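Local coordinates for prophage MuSo2, 43 kDa tail protein (Shewanella oneidensis, PDB 3CDD), which probably serves as a structural component of the tail baseplate of a Mu-like prophage, assembling from three copies of the chain, at residues A283-T288 against E310-D315; V190-G195 against A334-V339; I7-G12 against G33-E38; V168-D173 against L178-A183; I125-F130 against E157-L162. All coordinates share one frame; numbering follows the deposited sequence.

Contact 1: residues A283-T288 against E310-D315; sequences AEYTVT and EIMGLD
At the edge of the Tyr-285 ring, close to the ring plane, sits the CD1 methyl of Leu-314, 3.4 Å from OH and 4.3 Å from CZ. The ring is carried outward by a side chain whose CG lies beside the backbone N (chi1 -71°), which brings the hydroxyl end nearer to residues 310-315 than its CA and CB are. Ala-283, two residues back on the same strand, offers its CB to the same methyl of Leu-314, 4.0 Å from CD1. Leu-314 is thus received by one alanine and the hydroxyl end of one tyrosine, while the SE atom of selenomethionine Met-312 comes to 4.2 Å from Tyr-285 OH. The turn supplying these groups links strands 304-309 and 314-315 and contains a G1 beta bulge, with Gly-313 and Leu-314 both facing Asp-309. The Asp-309 carboxylate ties the two sides of the contact together: OD2 is hydrogen-bonded to Tyr-285 OH and OD1 to Met-312 N. The second subunit approaches here too, its Trp-80 NE1 bonded to Met-312 O and its Tyr-84 packed on both Tyr-285 and Ile-311.

Contact 2: residues V190-G195 against A334-V339; sequences VSLILG and AVISVV
Apolar contacts alone join Leu-192 to strand 331-339, and both methyls of the leucine take part. CD2 meets Ile-336 CD1 at 4.2 Å, and CD1 meets Val-338 CG1 at 4.3 Å, so the fork of Leu-192 divides between two residues that project from the same side of the strand. The leucine and isoleucine side chains approach at a slant rather than head-on. Ile-336 has CG1 beside its backbone N (chi1 -58°), and the chain then turns through a chi2 of 135°, well off a staggered value, to deliver CD1 to the leucine. The CA atoms of Leu-192 and Ile-336 are 9.6 Å apart, too far for backbone pairing, so side chains bridge the gap. Such inward-pointing aliphatic side chains are consistent with a barrel-like interior, as the phage-barrel kinship of the GpP fourth domain, which includes 334-339, suggests; Val-287 and Val-305 add to the same apolar cluster. Backbone hydrogen bonding, by contrast, runs to other partners. Leu-192 is bonded to Pro-306 and Ile-308 of the parallel strand 304-309, whereas Ala-334 pairs with Val-287. Side-chain polar bonding comes from Asn-197, whose amide binds Ser-191 O through ND2 and Ile-193 N through OD1.

Contact 3: residues I7-G12 against G33-E38; sequences IVLKAG and GAFDLE
Leu-9 against Leu-37 and Phe-35 is a purely hydrophobic contact between two strands that do not pair directly, 7-11 and 34-42, in the interior of the N-terminal domain, whose family belongs to the phage barrels. The CA atoms of Leu-9 and Leu-37 stand 8.6 Å apart, far enough for side chains to fill the space between the backbones. Leu-9 makes both touches with one methyl, CD1. Its CG swings away from the backbone N (chi1 179°), and CD1 meets Leu-37 CD1 at 3.9 Å, the two side chains crossing at a slant. The same CD1 also lies 4.3 Å from Phe-35 CE1, approaching the ring at an oblique angle. Phe-35 and Leu-37 alternate with Asp-36 and Glu-38, so the strand turns its apolar residues inward toward Leu-9 and its acids to the other side. Trp-19 touches both leucines, Cys-63 of strand 62-67 touches Leu-9 and Phe-35, and Ile-22 of strand 21-27 packs on Leu-37. With no hydrogen bond or charge across the two segments, the contact depends on shape and on the exclusion of water, and carries none of the directional constraint that a polar bond would impose.

Contact 4: residues V168-D173 against L178-A183; sequences VLLTSD and LVITRA
A beta hairpin pairs Leu-169 with Thr-181 and Thr-171 with Val-179, joining strands 169-172 and 178-181 of the second domain. Each hydrogen-bonded pair makes a reciprocal couple: Leu-169 N to Thr-181 O is 2.7 Å and Thr-181 N to Leu-169 O 2.9 Å. Thr-171 N to Val-179 O and Val-179 N to Thr-171 O are both 2.8 Å. Thr-181 N and Thr-171 N lie in the carbonyl planes of their acceptors, Leu-169 N is tilted 24° from that of Thr-181, and Val-179 N stands 50° out of that of Thr-171, off any lone pair. On one face Thr-171 CG2 packs on Val-179 CB at 3.9 Å and on Thr-181 CG2 at 4.0 Å. On the other, Leu-170 runs alongside Ile-180, and Val-168 CG2 touches Ile-180 CG2 at 3.8 Å; helices 119-127 and 155-164 cover this side. Beyond the paired strands, Val-168 CG1 lies over a face of the Arg-182 guanidinium, toward its rim, 3.5 Å from NH1, which is bonded to Asp-139 O and Thr-138 OG1. The chemistry divides accordingly: nearly straight backbone bonds fix the register, aliphatic contacts fill both faces, and the arginine lays its flat group on a valine while oxygens elsewhere hold its NH1.

Contact 5: residues I125-F130 against E157-L162; sequences IVCKPF and ELLARL
Val-126 and Leu-159 mark the nearest backbone approach, 8.9 Å between CA atoms, where residues of helix 119-127 pack against helix 155-164; a 3-10 segment, 128-130, follows in the chain. This helix-helix interface lies in the second domain of the chain, and its side chains touch through methyl groups and one sulfur. Val-126 provides two branches: CG1 lies beside the backbone N (chi1 -58°) and meets Leu-158 CD2 at 4.2 Å, which leaves CG2 between the N and the carbonyl carbon, facing Leu-159 CD1 at 3.7 Å. The side chains of Val-126 and Leu-159 run antiparallel, flank to flank. Cys-127 adds its sulfur, SG, at 4.3 Å from the same CD1 of Leu-159, so that methyl is shared between two successive residues of the facing helix. Ile-107 packs on both Val-126 and Leu-158 from a loop, and Leu-102 of helix 100-104 touches Cys-127. Further along, the ring of Phe-130 makes an edge-to-face stack with Tyr-249 of the third subunit. The other methyl of Leu-158, CD1, rests 3.4 Å above the plane of the Arg-161 guanidinium, toward its rim, while Arg-161 NE forms salt bridges with Glu-150 and Glu-153.

Contacts 1 and 2 touch, as do 4 and 5, while contact 3 stands apart. Contacts 1 and 2 have centres 6 Å apart and share adjoining strands: Tyr-285 O lies 2.8 Å from Ile-336 N, a probable hydrogen bond, and Val-287 CG1 is 3.5 Å from Leu-192 CD2. Contacts 4 and 5, with centres 13 Å apart, join hairpin to helices, Leu-178 CD2 meeting Cys-127 SG and Leu-159 CD1, each at 3.7 Å. Contact 3 touches none of the others, though its nearest atoms come within about 6 Å of contact 4. Contacts 1 and 5 lie on opposite sides of the chain's centre, about 36 Å between centres, and meet different neighbouring subunits.

Contact 1: residues A283-T288 against E310-D315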
# COMPACT_ATOMS: atom_id res chain seq x y z
N ALA A 283 16.32 8.08 14.41
CA ALA A 283 16.33 9.29 15.23
C ALA A 283 16.41 10.50 14.30
O ALA A 283 17.29 10.56 13.44
CB ALA A 283 17.51 9.28 16.20
N GLU A 284 15.49 11.44 14.47
CA GLU A 284 15.37 12.61 13.60
C GLU A 284 15.25 13.86 14.43
O GLU A 284 14.32 13.97 15.24
CB GLU A 284 14.10 12.50 12.72
CG GLU A 284 14.22 11.47 11.66
CD GLU A 284 13.02 11.39 10.73
OE1 GLU A 284 12.01 12.11 10.93
OE2 GLU A 284 13.12 10.58 9.79
N TYR A 285 16.16 14.79 14.17
CA TYR A 285 16.28 16.04 14.89
C TYR A 285 15.87 17.21 14.02
O TYR A 285 16.42 17.42 12.97
CB TYR A 285 17.75 16.22 15.40
CG TYR A 285 18.05 15.24 16.54
CD1 TYR A 285 18.47 13.93 16.28
CD2 TYR A 285 17.83 15.60 17.85
CE1 TYR A 285 18.69 13.01 17.34
CE2 TYR A 285 18.07 14.71 18.91
CZ TYR A 285 18.48 13.42 18.64
OH TYR A 285 18.68 12.56 19.69
N THR A 286 14.92 17.99 14.52
CA THR A 286 14.45 19.18 13.85
C THR A 286 15.20 20.37 14.45
O THR A 286 15.14 20.61 15.66
CB THR A 286 12.96 19.35 14.09
OG1 THR A 286 12.24 18.19 13.59
CG2 THR A 286 12.44 20.63 13.44
N VAL A 287 15.91 21.11 13.58
CA VAL A 287 16.60 22.33 13.96
C VAL A 287 16.06 23.52 13.15
O VAL A 287 15.42 23.34 12.09
CB VAL A 287 18.16 22.18 13.79
CG1 VAL A 287 18.69 21.00 14.67
CG2 VAL A 287 18.55 21.96 12.34
N THR A 288 16.31 24.73 13.66
CA THR A 288 15.95 25.96 13.00
C THR A 288 17.03 26.34 11.98
O THR A 288 18.23 26.31 12.30
CB THR A 288 15.73 27.11 14.04
OG1 THR A 288 14.50 26.88 14.75
CG2 THR A 288 15.63 28.48 13.36
N GLU A 310 19.21 12.84 26.41
CA GLU A 310 18.84 12.12 27.61
C GLU A 310 17.45 11.52 27.46
O GLU A 310 17.21 10.42 27.92
CB GLU A 310 18.85 13.12 28.78
CG GLU A 310 19.09 12.56 30.15
CD GLU A 310 19.05 13.64 31.27
OE1 GLU A 310 18.84 14.84 30.99
OE2 GLU A 310 19.23 13.26 32.44
N ILE A 311 16.53 12.25 26.81
CA ILE A 311 15.14 11.79 26.65
C ILE A 311 15.08 10.50 25.82
O ILE A 311 14.44 9.52 26.22
CB ILE A 311 14.25 12.88 25.98
CG1 ILE A 311 14.02 14.06 26.93
CG2 ILE A 311 12.91 12.27 25.52
CD1 ILE A 311 13.59 15.33 26.25
N MSE A 312 15.79 10.53 24.70
CA MSE A 312 15.82 9.45 23.73
C MSE A 312 16.75 8.31 24.16
O MSE A 312 16.47 7.12 23.93
CB MSE A 312 16.30 10.03 22.40
CG MSE A 312 15.86 9.28 21.20
SE MSE A 312 15.05 10.42 19.86
CE MSE A 312 13.61 11.22 20.87
N GLY A 313 17.86 8.70 24.80
CA GLY A 313 18.85 7.76 25.31
C GLY A 313 20.02 7.69 24.37
O GLY A 313 20.57 6.62 24.14
N LEU A 314 20.41 8.84 23.82
CA LEU A 314 21.57 8.91 22.93
C LEU A 314 22.72 9.74 23.49
O LEU A 314 22.53 10.87 23.98
CB LEU A 314 21.18 9.39 21.52
CG LEU A 314 20.18 8.57 20.68
CD1 LEU A 314 19.74 9.36 19.47
CD2 LEU A 314 20.70 7.18 20.24
N ASP A 315 23.91 9.16 23.43
CA ASP A 315 25.14 9.84 23.78
C ASP A 315 26.28 9.18 23.02
O ASP A 315 27.04 8.38 23.57
CB ASP A 315 25.37 9.78 25.29
CG ASP A 315 26.47 10.75 25.77
OD1 ASP A 315 27.09 11.45 24.94
OD2 ASP A 315 26.71 10.79 26.99

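Contact 2: residues V190-G195 against A334-V339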
# COMPACT_ATOMS: atom_id res chain seq x y z
N VAL A 190 29.50 20.70 14.63
CA VAL A 190 28.42 21.07 15.53
C VAL A 190 27.92 19.81 16.25
O VAL A 190 28.04 18.69 15.72
CB VAL A 190 27.26 21.74 14.71
CG1 VAL A 190 26.63 20.74 13.72
CG2 VAL A 190 26.19 22.36 15.62
N SER A 191 27.37 20.00 17.44
CA SER A 191 26.66 18.94 18.16
C SER A 191 25.17 19.23 18.17
O SER A 191 24.75 20.39 18.11
CB SER A 191 27.16 18.84 19.59
OG SER A 191 28.52 18.46 19.61
N LEU A 192 24.37 18.17 18.23
CA LEU A 192 22.96 18.29 18.48
C LEU A 192 22.72 18.02 19.97
O LEU A 192 22.78 16.88 20.42
CB LEU A 192 22.17 17.30 17.61
CG LEU A 192 22.15 17.55 16.09
CD1 LEU A 192 21.81 16.26 15.32
CD2 LEU A 192 21.11 18.63 15.73
N ILE A 193 22.45 19.09 20.72
CA ILE A 193 22.37 19.04 22.18
C ILE A 193 20.96 19.39 22.64
O ILE A 193 20.48 20.52 22.46
CB ILE A 193 23.41 20.02 22.84
CG1 ILE A 193 24.81 19.77 22.29
CG2 ILE A 193 23.41 19.88 24.37
CD1 ILE A 193 25.77 20.96 22.39
N LEU A 194 20.29 18.38 23.21
CA LEU A 194 19.01 18.55 23.91
C LEU A 194 19.07 19.73 24.89
O LEU A 194 19.88 19.74 25.83
CB LEU A 194 18.65 17.26 24.65
CG LEU A 194 17.40 17.20 25.52
CD1 LEU A 194 16.19 17.60 24.72
CD2 LEU A 194 17.22 15.79 26.03
N GLY A 195 18.21 20.72 24.65
CA GLY A 195 18.20 21.95 25.45
C GLY A 195 18.99 23.12 24.87
O GLY A 195 18.97 24.23 25.42
N ALA A 334 15.33 22.28 9.31
CA ALA A 334 16.04 21.14 8.73
C ALA A 334 15.79 19.95 9.63
O ALA A 334 15.90 20.03 10.86
CB ALA A 334 17.56 21.42 8.58
N VAL A 335 15.41 18.85 9.01
CA VAL A 335 15.26 17.65 9.77
C VAL A 335 16.43 16.72 9.47
O VAL A 335 16.59 16.27 8.36
CB VAL A 335 13.93 16.95 9.47
CG1 VAL A 335 13.80 15.73 10.35
CG2 VAL A 335 12.74 17.92 9.68
N ILE A 336 17.22 16.43 10.50
CA ILE A 336 18.46 15.67 10.36
C ILE A 336 18.20 14.26 10.89
O ILE A 336 17.89 14.10 12.06
CB ILE A 336 19.58 16.37 11.12
CG1 ILE A 336 19.75 17.81 10.59
CG2 ILE A 336 20.91 15.61 11.05
CD1 ILE A 336 19.88 18.74 11.75
N SER A 337 18.25 13.28 9.99
CA SER A 337 18.15 11.86 10.31
C SER A 337 19.55 11.30 10.58
O SER A 337 20.42 11.35 9.69
CB SER A 337 17.55 11.13 9.11
OG SER A 337 17.34 9.76 9.36
N VAL A 338 19.80 10.78 11.78
CA VAL A 338 21.15 10.34 12.17
C VAL A 338 21.19 8.84 12.45
O VAL A 338 20.22 8.27 12.93
CB VAL A 338 21.68 11.07 13.41
CG1 VAL A 338 21.92 12.56 13.12
CG2 VAL A 338 20.71 10.87 14.62
N VAL A 339 22.31 8.22 12.13
CA VAL A 339 22.48 6.77 12.31
C VAL A 339 23.83 6.52 12.98
O VAL A 339 24.71 7.40 12.91
CB VAL A 339 22.40 6.01 10.95
CG1 VAL A 339 20.99 6.17 10.29
CG2 VAL A 339 23.51 6.50 9.97

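Contact 3: residues I7-G12 against G33-E38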
# COMPACT_ATOMS: atom_id res chain seq x y z
N ILE A 7 15.56 31.78 -1.05
CA ILE A 7 15.61 30.50 -1.74
C ILE A 7 15.04 30.61 -3.17
O ILE A 7 13.88 30.98 -3.36
CB ILE A 7 14.91 29.39 -0.92
CG1 ILE A 7 15.67 29.16 0.40
CG2 ILE A 7 14.85 28.09 -1.73
CD1 ILE A 7 14.82 28.75 1.59
N VAL A 8 15.87 30.27 -4.16
CA VAL A 8 15.53 30.51 -5.56
C VAL A 8 15.59 29.23 -6.41
O VAL A 8 16.58 28.48 -6.39
CB VAL A 8 16.38 31.68 -6.23
CG1 VAL A 8 16.40 32.96 -5.36
CG2 VAL A 8 17.81 31.25 -6.53
N LEU A 9 14.52 28.97 -7.13
CA LEU A 9 14.53 27.96 -8.17
C LEU A 9 14.77 28.65 -9.50
O LEU A 9 14.05 29.61 -9.87
CB LEU A 9 13.20 27.20 -8.21
CG LEU A 9 13.11 26.12 -9.29
CD1 LEU A 9 12.59 24.80 -8.70
CD2 LEU A 9 12.28 26.57 -10.47
N LYS A 10 15.76 28.14 -10.23
CA LYS A 10 16.05 28.58 -11.59
C LYS A 10 15.71 27.43 -12.55
O LYS A 10 16.15 26.31 -12.36
CB LYS A 10 17.51 28.99 -11.73
CG LYS A 10 17.94 30.21 -10.89
CD LYS A 10 19.35 30.68 -11.27
CE LYS A 10 19.89 31.71 -10.29
NZ LYS A 10 21.30 32.13 -10.59
N ALA A 11 14.90 27.73 -13.57
CA ALA A 11 14.58 26.77 -14.63
C ALA A 11 14.21 27.56 -15.88
O ALA A 11 13.43 28.51 -15.81
CB ALA A 11 13.42 25.87 -14.21
N GLY A 12 14.78 27.19 -17.02
CA GLY A 12 14.43 27.85 -18.29
C GLY A 12 14.89 29.30 -18.45
O GLY A 12 14.25 30.08 -19.17
N GLY A 33 17.66 12.00 -4.12
CA GLY A 33 16.85 12.78 -3.18
C GLY A 33 15.60 13.33 -3.83
O GLY A 33 14.95 12.65 -4.60
N ALA A 34 15.26 14.59 -3.53
CA ALA A 34 13.97 15.09 -3.99
C ALA A 34 13.85 16.56 -3.75
O ALA A 34 14.40 17.08 -2.79
CB ALA A 34 12.80 14.34 -3.25
N PHE A 35 13.11 17.25 -4.62
CA PHE A 35 12.62 18.58 -4.30
C PHE A 35 11.13 18.70 -4.62
O PHE A 35 10.63 18.04 -5.52
CB PHE A 35 13.46 19.70 -4.98
CG PHE A 35 13.37 19.72 -6.49
CD1 PHE A 35 12.39 20.49 -7.14
CD2 PHE A 35 14.30 19.04 -7.27
CE1 PHE A 35 12.30 20.54 -8.51
CE2 PHE A 35 14.22 19.09 -8.68
CZ PHE A 35 13.22 19.83 -9.29
N ASP A 36 10.43 19.54 -3.86
CA ASP A 36 9.03 19.86 -4.11
C ASP A 36 8.83 21.33 -3.73
O ASP A 36 9.11 21.73 -2.60
CB ASP A 36 8.11 18.98 -3.26
CG ASP A 36 6.83 18.51 -4.01
OD1 ASP A 36 6.21 19.29 -4.78
OD2 ASP A 36 6.46 17.34 -3.80
N LEU A 37 8.35 22.12 -4.69
CA LEU A 37 8.11 23.54 -4.47
C LEU A 37 6.71 23.87 -4.88
O LEU A 37 6.24 23.43 -5.94
CB LEU A 37 9.12 24.41 -5.22
CG LEU A 37 10.51 24.33 -4.60
CD1 LEU A 37 11.33 23.28 -5.34
CD2 LEU A 37 11.22 25.66 -4.64
N GLU A 38 6.03 24.61 -4.01
CA GLU A 38 4.66 24.99 -4.23
C GLU A 38 4.44 26.48 -3.95
O GLU A 38 5.02 27.04 -3.00
CB GLU A 38 3.75 24.14 -3.36
CG GLU A 38 2.28 24.43 -3.52
CD GLU A 38 1.46 23.58 -2.58
OE1 GLU A 38 1.44 23.86 -1.36
OE2 GLU A 38 0.85 22.60 -3.07

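Contact 4: residues V168-D173 against L178-A183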
# COMPACT_ATOMS: atom_id res chain seq x y z
N VAL A 168 31.94 0.17 -0.57
CA VAL A 168 31.80 1.61 -0.72
C VAL A 168 30.34 2.01 -0.93
O VAL A 168 29.47 1.15 -1.15
CB VAL A 168 32.77 2.22 -1.81
CG1 VAL A 168 34.22 1.78 -1.57
CG2 VAL A 168 32.33 1.89 -3.23
N LEU A 169 30.07 3.30 -0.82
CA LEU A 169 28.72 3.85 -0.97
C LEU A 169 28.62 4.76 -2.18
O LEU A 169 29.57 5.46 -2.51
CB LEU A 169 28.36 4.70 0.26
CG LEU A 169 28.53 4.15 1.67
CD1 LEU A 169 28.16 5.25 2.66
CD2 LEU A 169 27.65 2.93 1.85
N LEU A 170 27.44 4.76 -2.82
CA LEU A 170 27.11 5.72 -3.88
C LEU A 170 26.17 6.80 -3.36
O LEU A 170 25.20 6.51 -2.67
CB LEU A 170 26.44 5.02 -5.06
CG LEU A 170 27.07 3.71 -5.57
CD1 LEU A 170 26.18 3.21 -6.67
CD2 LEU A 170 28.52 3.91 -6.09
N THR A 171 26.48 8.06 -3.64
CA THR A 171 25.55 9.16 -3.31
C THR A 171 25.65 10.26 -4.39
O THR A 171 26.10 9.99 -5.50
CB THR A 171 25.72 9.64 -1.82
OG1 THR A 171 24.77 10.68 -1.51
CG2 THR A 171 27.11 10.14 -1.56
N SER A 172 25.22 11.47 -4.09
CA SER A 172 25.38 12.55 -5.04
C SER A 172 25.77 13.81 -4.26
O SER A 172 25.67 13.84 -3.03
CB SER A 172 24.10 12.75 -5.87
OG SER A 172 22.99 13.10 -5.06
N ASP A 173 26.23 14.84 -4.96
CA ASP A 173 26.56 16.09 -4.27
C ASP A 173 25.54 17.15 -4.64
O ASP A 173 24.60 16.85 -5.38
CB ASP A 173 28.01 16.51 -4.57
CG ASP A 173 28.26 16.78 -6.05
OD1 ASP A 173 27.28 17.03 -6.81
OD2 ASP A 173 29.44 16.77 -6.46
N LEU A 178 27.56 12.22 -9.46
CA LEU A 178 27.67 10.95 -8.73
C LEU A 178 28.90 10.92 -7.80
O LEU A 178 30.02 11.20 -8.23
CB LEU A 178 27.74 9.77 -9.70
CG LEU A 178 27.76 8.38 -9.05
CD1 LEU A 178 26.41 8.06 -8.42
CD2 LEU A 178 28.14 7.32 -10.06
N VAL A 179 28.67 10.59 -6.53
CA VAL A 179 29.74 10.51 -5.53
C VAL A 179 29.98 9.07 -5.05
O VAL A 179 29.06 8.39 -4.59
CB VAL A 179 29.51 11.43 -4.29
CG1 VAL A 179 30.67 11.28 -3.28
CG2 VAL A 179 29.36 12.87 -4.69
N ILE A 180 31.24 8.64 -5.16
CA ILE A 180 31.68 7.37 -4.61
C ILE A 180 32.49 7.60 -3.34
O ILE A 180 33.59 8.20 -3.35
CB ILE A 180 32.49 6.55 -5.62
CG1 ILE A 180 31.70 6.37 -6.92
CG2 ILE A 180 32.89 5.20 -4.99
CD1 ILE A 180 32.52 5.77 -8.09
N THR A 181 31.94 7.13 -2.23
CA THR A 181 32.55 7.41 -0.93
C THR A 181 32.36 6.27 0.08
O THR A 181 31.94 5.16 -0.26
CB THR A 181 32.03 8.77 -0.41
OG1 THR A 181 32.79 9.16 0.74
CG2 THR A 181 30.52 8.73 -0.08
N ARG A 182 32.73 6.55 1.32
CA ARG A 182 32.46 5.66 2.45
C ARG A 182 31.94 6.55 3.56
O ARG A 182 32.09 7.76 3.47
CB ARG A 182 33.74 4.96 2.94
CG ARG A 182 34.16 3.74 2.12
CD ARG A 182 35.41 3.10 2.77
NE ARG A 182 35.69 1.74 2.30
CZ ARG A 182 36.42 1.44 1.23
NH1 ARG A 182 36.96 2.40 0.49
NH2 ARG A 182 36.61 0.16 0.90
N ALA A 183 31.37 5.96 4.61
CA ALA A 183 30.98 6.73 5.79
C ALA A 183 32.12 7.64 6.22
O ALA A 183 33.24 7.18 6.45
CB ALA A 183 30.60 5.80 6.92

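Contact 5: residues I125-F130 against E157-L162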
# COMPACT_ATOMS: atom_id res chain seq x y z
N ILE A 125 32.13 5.42 -17.49
CA ILE A 125 31.50 4.95 -18.74
C ILE A 125 29.97 5.12 -18.77
O ILE A 125 29.44 5.80 -19.64
CB ILE A 125 31.87 3.47 -19.07
CG1 ILE A 125 33.36 3.36 -19.44
CG2 ILE A 125 31.00 2.95 -20.24
CD1 ILE A 125 33.95 1.95 -19.35
N VAL A 126 29.27 4.51 -17.80
CA VAL A 126 27.80 4.52 -17.83
C VAL A 126 27.17 5.90 -17.56
O VAL A 126 26.04 6.13 -17.96
CB VAL A 126 27.18 3.41 -16.92
CG1 VAL A 126 27.69 2.00 -17.36
CG2 VAL A 126 27.46 3.68 -15.43
N CYS A 127 27.93 6.79 -16.92
CA CYS A 127 27.45 8.13 -16.50
C CYS A 127 27.59 9.19 -17.58
O CYS A 127 26.81 10.14 -17.63
CB CYS A 127 28.23 8.60 -15.26
SG CYS A 127 27.59 7.96 -13.70
N LYS A 128 28.60 9.00 -18.44
CA LYS A 128 28.99 9.98 -19.45
C LYS A 128 27.87 10.42 -20.41
O LYS A 128 27.68 11.61 -20.57
CB LYS A 128 30.23 9.49 -20.23
CG LYS A 128 30.70 10.42 -21.33
CD LYS A 128 32.20 10.28 -21.53
CE LYS A 128 32.72 11.34 -22.47
NZ LYS A 128 32.95 10.79 -23.84
N PRO A 129 27.13 9.47 -21.04
CA PRO A 129 26.09 9.93 -21.99
C PRO A 129 24.95 10.71 -21.29
O PRO A 129 24.17 11.39 -21.96
CB PRO A 129 25.55 8.62 -22.60
CG PRO A 129 25.86 7.58 -21.60
CD PRO A 129 27.15 7.99 -20.94
N PHE A 130 24.87 10.60 -19.96
CA PHE A 130 23.92 11.38 -19.18
C PHE A 130 24.51 12.74 -18.75
O PHE A 130 23.83 13.55 -18.10
CB PHE A 130 23.47 10.61 -17.95
CG PHE A 130 22.75 9.31 -18.24
CD1 PHE A 130 23.44 8.09 -18.23
CD2 PHE A 130 21.38 9.30 -18.48
CE1 PHE A 130 22.76 6.87 -18.45
CE2 PHE A 130 20.70 8.09 -18.72
CZ PHE A 130 21.40 6.87 -18.71
N GLU A 157 21.67 0.56 -10.69
CA GLU A 157 21.67 -0.83 -10.24
C GLU A 157 23.00 -1.53 -10.46
O GLU A 157 23.43 -2.34 -9.62
CB GLU A 157 20.59 -1.64 -10.96
CG GLU A 157 19.20 -1.34 -10.54
CD GLU A 157 18.17 -1.98 -11.47
OE1 GLU A 157 18.46 -2.15 -12.69
OE2 GLU A 157 17.07 -2.31 -10.97
N LEU A 158 23.66 -1.25 -11.59
CA LEU A 158 24.97 -1.82 -11.84
C LEU A 158 26.01 -1.29 -10.86
O LEU A 158 26.75 -2.06 -10.25
CB LEU A 158 25.44 -1.57 -13.26
CG LEU A 158 26.90 -1.91 -13.53
CD1 LEU A 158 27.10 -3.42 -13.47
CD2 LEU A 158 27.37 -1.35 -14.88
N LEU A 159 26.06 0.03 -10.71
CA LEU A 159 27.06 0.65 -9.86
C LEU A 159 26.86 0.26 -8.41
O LEU A 159 27.83 0.05 -7.69
CB LEU A 159 27.08 2.18 -10.06
CG LEU A 159 27.50 2.57 -11.49
CD1 LEU A 159 27.39 4.08 -11.78
CD2 LEU A 159 28.92 2.05 -11.82
N ALA A 160 25.60 0.14 -8.00
CA ALA A 160 25.28 -0.20 -6.62
C ALA A 160 25.72 -1.64 -6.29
O ALA A 160 26.31 -1.87 -5.24
CB ALA A 160 23.77 0.02 -6.32
N ARG A 161 25.48 -2.59 -7.20
CA ARG A 161 25.96 -3.96 -6.95
C ARG A 161 27.50 -4.07 -6.91
O ARG A 161 28.07 -4.72 -6.03
CB ARG A 161 25.31 -5.01 -7.86
CG ARG A 161 25.44 -4.84 -9.37
CD ARG A 161 24.93 -6.13 -10.05
NE ARG A 161 24.91 -6.13 -11.51
CZ ARG A 161 25.88 -6.63 -12.28
NH1 ARG A 161 26.98 -7.16 -11.73
NH2 ARG A 161 25.76 -6.61 -13.61
N LEU A 162 28.17 -3.39 -7.83
CA LEU A 162 29.63 -3.29 -7.78
C LEU A 162 30.13 -2.66 -6.47
O LEU A 162 31.04 -3.19 -5.82
CB LEU A 162 30.15 -2.49 -8.99
CG LEU A 162 29.83 -3.03 -10.40
CD1 LEU A 162 30.41 -2.10 -11.46
CD2 LEU A 162 30.34 -4.45 -10.62